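Local atomic coordinates of catabolite control protein A (Lactococcus lactis, PDB entry 2O20), a protein that binds regulatory DNA as a LacI-family transcription factor and probably acts as the global regulator of carbon catabolite repression and activation. Residues A184-S189 and L217-N222; Q170-L175 and S242-H247; E270-A275 and T286-N291. The protein carries 1 engineered substitution. All blocks are in the same frame, centred on the assembly; numbering follows the deposited sequence. Where two conformers were deposited one is given.

Contact 1 (A184-S189 and L217-N222); sequences AYIMGS and LVFEGN
Ile186 and Phe219 are bridge partners whose register puts both side chains on one face of the sheet; Ile186 CG1 and Phe219 CG each lie anti to their own carbonyl carbon. For Ile186 this setting (chi1 -62°) turns CG1 toward Phe219 CB, 4.1 Å away, whereas the first torsion of Phe219 governs only where its ring goes, with CE2 near Ala184 CB. In this beta-alpha-beta unit of the periplasmic-binding-protein-like core, strand 183-186 and strand 218-219 run parallel in one sheet, joined through helix 193-208. The register is fixed by a ladder in which Tyr185 N donates to Leu217 O, Phe219 N to Tyr185 O and Met187 N to Phe219 O, the last at 2.9 Å with an N-H...O angle of 174°. Two faces result. On the face of Ile186 and Phe219, the aromatic edge passes near Tyr185 O, while Ala184 CB approaches the ring obliquely; Leu231 and Leu235 of helix 225-237 pack over this side. Tyr185 and Val218 occupy the other face, under helix 193-208, where the Tyr185 ring stands edge-to-face to Tyr202.

Beyond the strands the pairing changes from ladder to turn. Ile186 CG2, set anti to the backbone N, rests 3.7 Å from Asn222 ND2, and that amide also makes a weak bond back to Phe219 O, which thereby receives both Met187 N and ND2. Asn222 N donates to Met187 O. Glu220 lays its CB 3.5 Å from Gly188 O, and its carboxylate OE1 accepts from Leu190 N. Gly221 has a positive phi, a conformation that favours glycine. Its N reaches Gly188 O at 2.8 Å, approaching from above the carbonyl plane, with a C=O...N angle of only 106°.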
loop_
_atom_site.group_PDB
_atom_site.type_symbol
_atom_site.label_atom_id
_atom_site.label_comp_id
_atom_site.label_asym_id
_atom_site.label_seq_id
_atom_site.Cartn_x
_atom_site.Cartn_y
_atom_site.Cartn_z
ATOM N N ALA D 184 -12.718 10.552 -21.551
ATOM C CA ALA D 184 -12.411 11.398 -20.402
ATOM C C ALA D 184 -10.928 11.298 -20.011
ATOM O O ALA D 184 -10.300 10.267 -20.187
ATOM C CB ALA D 184 -13.240 11.026 -19.269
ATOM N N TYR D 185 -10.400 12.401 -19.497
ATOM C CA TYR D 185 -9.120 12.419 -18.791
ATOM C C TYR D 185 -9.359 12.862 -17.335
ATOM O O TYR D 185 -9.905 13.945 -17.050
ATOM C CB TYR D 185 -8.082 13.350 -19.459
ATOM C CG TYR D 185 -6.680 12.840 -19.191
ATOM C CD1 TYR D 185 -5.953 12.208 -20.191
ATOM C CD2 TYR D 185 -6.122 12.898 -17.911
ATOM C CE1 TYR D 185 -4.708 11.685 -19.934
ATOM C CE2 TYR D 185 -4.852 12.376 -17.649
ATOM C CZ TYR D 185 -4.168 11.761 -18.672
ATOM O OH TYR D 185 -2.918 11.231 -18.467
ATOM N N ILE D 186 -8.957 12.006 -16.402
ATOM C CA ILE D 186 -9.118 12.289 -14.970
ATOM C C ILE D 186 -7.699 12.555 -14.378
ATOM O O ILE D 186 -6.802 11.710 -14.487
ATOM C CB ILE D 186 -9.852 11.134 -14.219
ATOM C CG1 ILE D 186 -11.275 10.939 -14.766
ATOM C CG2 ILE D 186 -9.940 11.440 -12.744
ATOM C CD1 ILE D 186 -11.866 9.601 -14.501
ATOM N N MET D 187 -7.512 13.722 -13.775
ATOM C CA MET D 187 -6.200 14.143 -13.277
ATOM C C MET D 187 -6.295 14.847 -11.935
ATOM O O MET D 187 -7.401 15.059 -11.416
ATOM C CB MET D 187 -5.536 15.103 -14.287
ATOM C CG MET D 187 -6.361 16.380 -14.588
ATOM S SD MET D 187 -5.392 17.555 -15.580
ATOM C CE MET D 187 -4.919 16.520 -16.933
ATOM N N GLY D 188 -5.120 15.235 -11.415
ATOM C CA GLY D 188 -4.987 16.177 -10.303
ATOM C C GLY D 188 -5.195 17.629 -10.717
ATOM O O GLY D 188 -6.105 17.936 -11.476
ATOM N N SER D 189 -4.376 18.537 -10.211
ATOM C CA SER D 189 -4.485 19.967 -10.565
ATOM C C SER D 189 -3.853 20.251 -11.910
ATOM O O SER D 189 -2.662 19.978 -12.126
ATOM C CB SER D 189 -3.848 20.846 -9.491
ATOM O OG SER D 189 -3.750 22.194 -9.944
ATOM N N LEU D 217 -15.003 16.920 -20.530
ATOM C CA LEU D 217 -14.550 15.545 -20.314
ATOM C C LEU D 217 -13.192 15.463 -19.595
ATOM O O LEU D 217 -12.574 14.400 -19.563
ATOM C CB LEU D 217 -14.530 14.763 -21.630
ATOM C CG LEU D 217 -15.876 14.540 -22.346
ATOM C CD1 LEU D 217 -15.627 13.748 -23.654
ATOM C CD2 LEU D 217 -16.868 13.817 -21.490
ATOM N N VAL D 218 -12.741 16.587 -19.025
ATOM C CA VAL D 218 -11.552 16.631 -18.193
ATOM C C VAL D 218 -12.003 16.905 -16.760
ATOM O O VAL D 218 -12.812 17.805 -16.481
ATOM C CB VAL D 218 -10.522 17.672 -18.679
ATOM C CG1 VAL D 218 -9.305 17.700 -17.739
ATOM C CG2 VAL D 218 -10.107 17.360 -20.108
ATOM N N PHE D 219 -11.535 16.045 -15.877
ATOM C CA PHE D 219 -11.956 16.037 -14.486
ATOM C C PHE D 219 -10.714 16.253 -13.628
ATOM O O PHE D 219 -9.890 15.349 -13.491
ATOM C CB PHE D 219 -12.648 14.708 -14.182
ATOM C CG PHE D 219 -13.921 14.513 -14.956
ATOM C CD1 PHE D 219 -15.146 14.931 -14.437
ATOM C CD2 PHE D 219 -13.906 13.965 -16.243
ATOM C CE1 PHE D 219 -16.329 14.779 -15.175
ATOM C CE2 PHE D 219 -15.078 13.824 -16.985
ATOM C CZ PHE D 219 -16.294 14.222 -16.449
ATOM N N GLU D 220 -10.573 17.475 -13.094
ATOM C CA GLU D 220 -9.438 17.856 -12.256
ATOM C C GLU D 220 -9.623 17.649 -10.741
ATOM O O GLU D 220 -10.738 17.610 -10.216
ATOM C CB GLU D 220 -9.138 19.351 -12.435
ATOM C CG GLU D 220 -8.623 19.774 -13.791
ATOM C CD GLU D 220 -8.341 21.264 -13.771
ATOM O OE1 GLU D 220 -7.481 21.691 -12.946
ATOM O OE2 GLU D 220 -8.998 21.997 -14.538
ATOM N N GLY D 221 -8.504 17.558 -10.041
ATOM C CA GLY D 221 -8.480 17.541 -8.566
ATOM C C GLY D 221 -8.738 16.206 -7.890
ATOM O O GLY D 221 -9.205 16.148 -6.738
ATOM N N ASN D 222 -8.417 15.129 -8.602
ATOM C CA ASN D 222 -8.765 13.773 -8.198
ATOM C C ASN D 222 -7.557 12.979 -7.791
ATOM O O ASN D 222 -6.659 12.784 -8.600
ATOM C CB ASN D 222 -9.475 13.075 -9.348
ATOM C CG ASN D 222 -10.804 13.688 -9.612
ATOM O OD1 ASN D 222 -11.693 13.625 -8.755
ATOM N ND2 ASN D 222 -10.950 14.343 -10.769
HETATM O O HOH W 1 -6.331 10.875 -11.243
#

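Contact 2 (Q170-L175 and S242-H247). With SO4 (sulfate ion), chain L.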
loop_
_atom_site.group_PDB
_atom_site.type_symbol
_atom_site.label_atom_id
_atom_site.label_comp_id
_atom_site.label_asym_id
_atom_site.label_seq_id
_atom_site.Cartn_x
_atom_site.Cartn_y
_atom_site.Cartn_z
ATOM N N GLN D 170 -0.088 8.099 -25.883
ATOM C CA GLN D 170 -0.219 6.658 -26.195
ATOM C C GLN D 170 -1.502 6.058 -25.556
ATOM O O GLN D 170 -2.182 5.252 -26.170
ATOM C CB GLN D 170 0.991 5.872 -25.698
ATOM C CG GLN D 170 2.275 6.113 -26.485
ATOM C CD GLN D 170 3.505 5.653 -25.733
ATOM O OE1 GLN D 170 3.435 5.314 -24.552
ATOM N NE2 GLN D 170 4.654 5.656 -26.419
ATOM N N SER D 171 -1.825 6.475 -24.329
ATOM C CA SER D 171 -3.032 6.013 -23.647
ATOM C C SER D 171 -4.313 6.429 -24.396
ATOM O O SER D 171 -5.244 5.609 -24.625
ATOM C CB SER D 171 -3.068 6.565 -22.196
ATOM O OG SER D 171 -2.006 6.053 -21.445
ATOM N N THR D 172 -4.382 7.710 -24.746
ATOM C CA THR D 172 -5.539 8.251 -25.471
ATOM C C THR D 172 -5.678 7.568 -26.847
ATOM O O THR D 172 -6.764 7.139 -27.208
ATOM C CB THR D 172 -5.442 9.781 -25.600
ATOM O OG1 THR D 172 -5.247 10.351 -24.293
ATOM C CG2 THR D 172 -6.690 10.379 -26.293
ATOM N N LYS D 173 -4.568 7.428 -27.584
ATOM C CA LYS D 173 -4.582 6.757 -28.886
ATOM C C LYS D 173 -5.046 5.303 -28.825
ATOM O O LYS D 173 -5.735 4.830 -29.709
ATOM C CB LYS D 173 -3.171 6.829 -29.525
ATOM C CG LYS D 173 -3.116 6.519 -30.984
ATOM C CD LYS D 173 -1.675 6.722 -31.533
ATOM C CE LYS D 173 -1.629 6.620 -33.034
ATOM N NZ LYS D 173 -0.277 7.011 -33.513
ATOM N N LYS D 174 -4.677 4.588 -27.766
ATOM C CA LYS D 174 -5.140 3.231 -27.571
ATOM C C LYS D 174 -6.675 3.156 -27.482
ATOM O O LYS D 174 -7.297 2.246 -28.026
ATOM C CB LYS D 174 -4.499 2.660 -26.300
ATOM C CG LYS D 174 -4.855 1.230 -26.019
ATOM C CD LYS D 174 -3.939 0.619 -24.969
ATOM C CE LYS D 174 -4.467 -0.694 -24.511
ATOM N NZ LYS D 174 -4.320 -1.735 -25.558
ATOM N N LEU D 175 -7.284 4.111 -26.796
ATOM C CA LEU D 175 -8.751 4.140 -26.662
ATOM C C LEU D 175 -9.401 4.603 -27.992
ATOM O O LEU D 175 -10.491 4.150 -28.364
ATOM C CB LEU D 175 -9.162 5.061 -25.515
ATOM C CG LEU D 175 -8.707 4.597 -24.124
ATOM C CD1 LEU D 175 -8.922 5.659 -23.064
ATOM C CD2 LEU D 175 -9.393 3.305 -23.736
ATOM N N SER D 242 -14.948 5.827 -22.134
ATOM C CA SER D 242 -13.647 5.403 -21.665
ATOM C C SER D 242 -12.985 6.548 -20.912
ATOM O O SER D 242 -13.444 7.698 -20.969
ATOM C CB SER D 242 -12.787 4.953 -22.827
ATOM O OG SER D 242 -12.608 6.016 -23.764
ATOM N N ALA D 243 -11.905 6.227 -20.207
ATOM C CA ALA D 243 -11.133 7.207 -19.485
ATOM C C ALA D 243 -9.665 6.810 -19.347
ATOM O O ALA D 243 -9.353 5.633 -19.120
ATOM C CB ALA D 243 -11.727 7.385 -18.119
ATOM N N VAL D 244 -8.807 7.821 -19.430
ATOM C CA VAL D 244 -7.388 7.760 -19.015
ATOM C C VAL D 244 -7.315 8.458 -17.660
ATOM O O VAL D 244 -7.875 9.549 -17.483
ATOM C CB VAL D 244 -6.466 8.486 -19.984
ATOM C CG1 VAL D 244 -4.972 8.281 -19.569
ATOM C CG2 VAL D 244 -6.761 8.032 -21.419
ATOM N N VAL D 245 -6.685 7.788 -16.695
ATOM C CA VAL D 245 -6.680 8.229 -15.315
ATOM C C VAL D 245 -5.227 8.309 -14.797
ATOM O O VAL D 245 -4.434 7.363 -14.958
ATOM C CB VAL D 245 -7.526 7.275 -14.438
ATOM C CG1 VAL D 245 -7.644 7.877 -13.047
ATOM C CG2 VAL D 245 -8.930 6.998 -15.083
ATOM N N SER D 246 -4.834 9.458 -14.269
ATOM C CA SER D 246 -3.435 9.620 -13.943
ATOM C C SER D 246 -2.992 8.851 -12.681
ATOM O O SER D 246 -1.844 8.430 -12.619
ATOM C CB SER D 246 -3.060 11.096 -13.824
ATOM O OG SER D 246 -3.734 11.660 -12.748
ATOM N N HIS D 247 -3.867 8.702 -11.696
ATOM C CA HIS D 247 -3.500 8.035 -10.427
ATOM C C HIS D 247 -4.184 6.690 -10.296
ATOM O O HIS D 247 -5.363 6.568 -10.525
ATOM C CB HIS D 247 -3.831 8.910 -9.232
ATOM C CG HIS D 247 -3.093 10.200 -9.230
ATOM N ND1 HIS D 247 -3.727 11.419 -9.121
ATOM C CD2 HIS D 247 -1.777 10.471 -9.418
ATOM C CE1 HIS D 247 -2.831 12.383 -9.196
ATOM N NE2 HIS D 247 -1.643 11.837 -9.386
HETATM S S SO4 L . -0.248 15.000 -9.721
HETATM O O1 SO4 L . 0.348 16.341 -9.703
HETATM O O2 SO4 L . -1.675 15.121 -10.027
HETATM O O3 SO4 L . 0.421 14.185 -10.735
HETATM O O4 SO4 L . -0.083 14.394 -8.397
#
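Ser242 opens the strand with its CB against both methyls of Leu175, at 3.9 Å from CD2. Its hydroxyl, held between the backbone N and the carbonyl carbon (chi1 60°), lies 3.8 Å from Leu175 CD1; this buried OG has no polar partner in the model. At Ala243 the CB turns from the helix, and only a slight touch remains, between the carbonyl carbon and Leu175 CD1. Val244 points back and carries most of the packing with its two branches. CG1, anti to the backbone N (chi1 -175°), meets Ser171 CB at 3.7 Å, whereas CG2 reaches Leu175 CD1 at 3.6 Å and Thr172 OG1 at 4.0 Å. Both helix hydroxyls are satisfied within their own helix, Ser171 OG by Ala167 O and Thr172 OG1 by Ala168 O, so Thr172 OG1 can lie against the methyl CG2 without losing a partner.

Beyond Val244 the segment runs clear of helix 164-177. His247, at the N-cap position of helix 248-260, donates weakly from NE2 to sulfate O3 at 3.4 Å; its ND1 is bonded to Asn222 O, and Asn195 also binds the sulfate, probably a crystallisation ion. Helix segment 170-175 and strand 242-245, their axes 8.7 Å apart and their directions at 167°, lie nearly antiparallel, the layered packing of an alpha/beta sandwich of the periplasmic-binding-protein type.

Contact 3 (E270-A275 and T286-N291)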
loop_
_atom_site.group_PDB
_atom_site.type_symbol
_atom_site.label_atom_id
_atom_site.label_comp_id
_atom_site.label_asym_id
_atom_site.label_seq_id
_atom_site.Cartn_x
_atom_site.Cartn_y
_atom_site.Cartn_z
ATOM N N GLU D 270 -14.133 1.488 -20.941
ATOM C CA GLU D 270 -12.725 1.092 -20.876
ATOM C C GLU D 270 -11.939 2.085 -20.022
ATOM O O GLU D 270 -12.241 3.267 -20.008
ATOM C CB GLU D 270 -12.104 1.062 -22.261
ATOM C CG GLU D 270 -12.747 0.108 -23.277
ATOM C CD GLU D 270 -11.959 0.040 -24.570
ATOM O OE1 GLU D 270 -10.789 -0.389 -24.559
ATOM O OE2 GLU D 270 -12.509 0.475 -25.620
ATOM N N ILE D 271 -10.956 1.573 -19.290
ATOM C CA ILE D 271 -10.155 2.370 -18.360
ATOM C C ILE D 271 -8.645 2.052 -18.539
ATOM O O ILE D 271 -8.242 0.896 -18.618
ATOM C CB ILE D 271 -10.541 2.112 -16.876
ATOM C CG1 ILE D 271 -12.019 2.418 -16.636
ATOM C CG2 ILE D 271 -9.674 2.968 -15.925
ATOM C CD1 ILE D 271 -12.535 1.999 -15.260
ATOM N N ILE D 272 -7.836 3.106 -18.566
ATOM C CA ILE D 272 -6.375 2.969 -18.541
ATOM C C ILE D 272 -5.868 3.815 -17.369
ATOM O O ILE D 272 -6.178 4.993 -17.273
ATOM C CB ILE D 272 -5.717 3.427 -19.887
ATOM C CG1 ILE D 272 -6.297 2.640 -21.064
ATOM C CG2 ILE D 272 -4.156 3.240 -19.790
ATOM C CD1 ILE D 272 -5.774 3.055 -22.447
ATOM N N SER D 273 -5.145 3.186 -16.457
ATOM C CA SER D 273 -4.534 3.844 -15.309
ATOM C C SER D 273 -3.117 4.401 -15.594
ATOM O O SER D 273 -2.546 4.216 -16.662
ATOM C CB SER D 273 -4.505 2.856 -14.121
ATOM O OG SER D 273 -4.224 3.532 -12.898
ATOM N N GLY D 274 -2.579 5.099 -14.604
ATOM C CA GLY D 274 -1.417 5.926 -14.780
ATOM C C GLY D 274 -0.032 5.421 -14.391
ATOM O O GLY D 274 0.950 5.980 -14.897
ATOM N N ALA D 275 0.090 4.420 -13.514
ATOM C CA ALA D 275 1.434 3.973 -13.037
ATOM C C ALA D 275 1.707 2.479 -12.789
ATOM O O ALA D 275 2.886 2.057 -12.723
ATOM C CB ALA D 275 1.840 4.780 -11.762
ATOM N N THR D 286 -8.887 -7.188 -14.216
ATOM C CA THR D 286 -7.529 -6.679 -14.295
ATOM C C THR D 286 -7.461 -5.339 -15.028
ATOM O O THR D 286 -8.229 -5.066 -15.963
ATOM C CB THR D 286 -6.540 -7.704 -14.918
ATOM O OG1 THR D 286 -6.909 -7.986 -16.268
ATOM C CG2 THR D 286 -6.495 -8.961 -14.118
ATOM N N LEU D 287 -6.601 -4.481 -14.510
ATOM C CA LEU D 287 -6.569 -3.076 -14.877
ATOM C C LEU D 287 -5.436 -2.718 -15.855
ATOM O O LEU D 287 -4.245 -2.778 -15.515
ATOM C CB LEU D 287 -6.450 -2.224 -13.599
ATOM C CG LEU D 287 -7.228 -0.903 -13.517
ATOM C CD1 LEU D 287 -6.851 -0.147 -12.233
ATOM C CD2 LEU D 287 -7.045 -0.002 -14.728
ATOM N N THR D 288 -5.801 -2.309 -17.061
ATOM C CA THR D 288 -4.825 -1.782 -18.020
ATOM C C THR D 288 -4.157 -0.500 -17.487
ATOM O O THR D 288 -4.817 0.375 -16.939
ATOM C CB THR D 288 -5.498 -1.515 -19.403
ATOM O OG1 THR D 288 -5.950 -2.750 -19.952
ATOM C CG2 THR D 288 -4.537 -0.878 -20.402
ATOM N N SER D 289 -2.843 -0.385 -17.649
ATOM C CA SER D 289 -2.123 0.760 -17.060
ATOM C C SER D 289 -0.824 1.092 -17.808
ATOM O O SER D 289 -0.131 0.202 -18.278
ATOM C CB SER D 289 -1.786 0.467 -15.576
ATOM O OG SER D 289 -1.461 1.631 -14.857
ATOM N N VAL D 290 -0.496 2.379 -17.865
ATOM C CA VAL D 290 0.892 2.806 -18.024
ATOM C C VAL D 290 1.702 2.213 -16.852
ATOM O O VAL D 290 1.308 2.337 -15.673
ATOM C CB VAL D 290 1.007 4.364 -18.021
ATOM C CG1 VAL D 290 2.460 4.847 -17.910
ATOM C CG2 VAL D 290 0.303 4.952 -19.243
ATOM N N ASN D 291 2.804 1.531 -17.175
ATOM C CA ASN D 291 3.761 1.054 -16.176
ATOM C C ASN D 291 4.904 2.073 -16.002
ATOM O O ASN D 291 5.713 2.279 -16.931
ATOM C CB ASN D 291 4.329 -0.313 -16.580
ATOM C CG ASN D 291 5.191 -0.949 -15.479
ATOM O OD1 ASN D 291 4.708 -1.275 -14.398
ATOM N ND2 ASN D 291 6.469 -1.130 -15.763
#
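Ser273 and Ser289 set their CB atoms 3.9 Å apart beside strand 270-272, at the edge of the parallel sheet in the periplasmic-binding-protein-like core. Both hydroxyls stand anti to the backbone N (chi1 -166° and -163°), yet they serve different partners: Ser273 OG bonds to Asp248 OD1 on helix 248-260, and Ser289 OG donates to Val290 O. This setting brings Ser289 OG against the carbonyl group of Ser273, 3.3 Å from its C, and close to its CB as well; the two hydroxyl oxygens, Ser273 OG and Ser289 OG, are farther apart at 3.9 Å.

To one side of the serine pair, Ile271 and Leu287 meet at a slant through Ile271 CG2 and Leu287 CD2, in one of the two conformers of the leucine; in that conformer the same methyl lies 3.9 Å from Ser273 CB. Helix 248-260 packs on this group through Val252, Leu255 and Ala251. Ile272 and Thr288 also approach aslant, CG1 of the isoleucine being 4.0 Å from CG2 of the threonine. Here the threonine branches are divided by polarity: CG2 faces Ile272, while OG1 bonds to Thr331 OG1 and accepts from Arg328 N in the C-terminal segment. Leu175 and Ser171 of helix 164-177 also touch Ile272.

The backbones are joined by a single bridge, Ser273 with Ser289, made of two bonds. Ser273 N donates to Thr288 O nearly straight, with an N-H...O angle of 174°, whereas Val290 N reaches Ser273 O from above its carbonyl plane. The pairing then lapses: Ala275 N and Val290 O are close, but their angle is too poor for a bond. Val290 instead leans its side chain on Gly274, with CB 3.5 Å from Gly274 O, an oxygen that also accepts from Gln292 NE2.

All three contacts are largely buried and reach one parallel sheet, in which strand 242-245 of contact 2 lies between strand 183-186 of contact 1 and strand 270-272 of contact 3. Backbone bonds join these neighbours, including Ile186 N to Val244 O and Val245 N to Ile272 O, so contacts 1 and 3 flank contact 2 without touching each other. Their chemistry follows position: contact 1 is a short parallel ladder continuing into a turn whose Glu220 is exposed, contact 2 is helix-on-sheet packing by side chains, and contact 3 has one short bridge at the sheet's other end. Helix 164-177 also links contacts 2 and 3, through Ser171 against Val290.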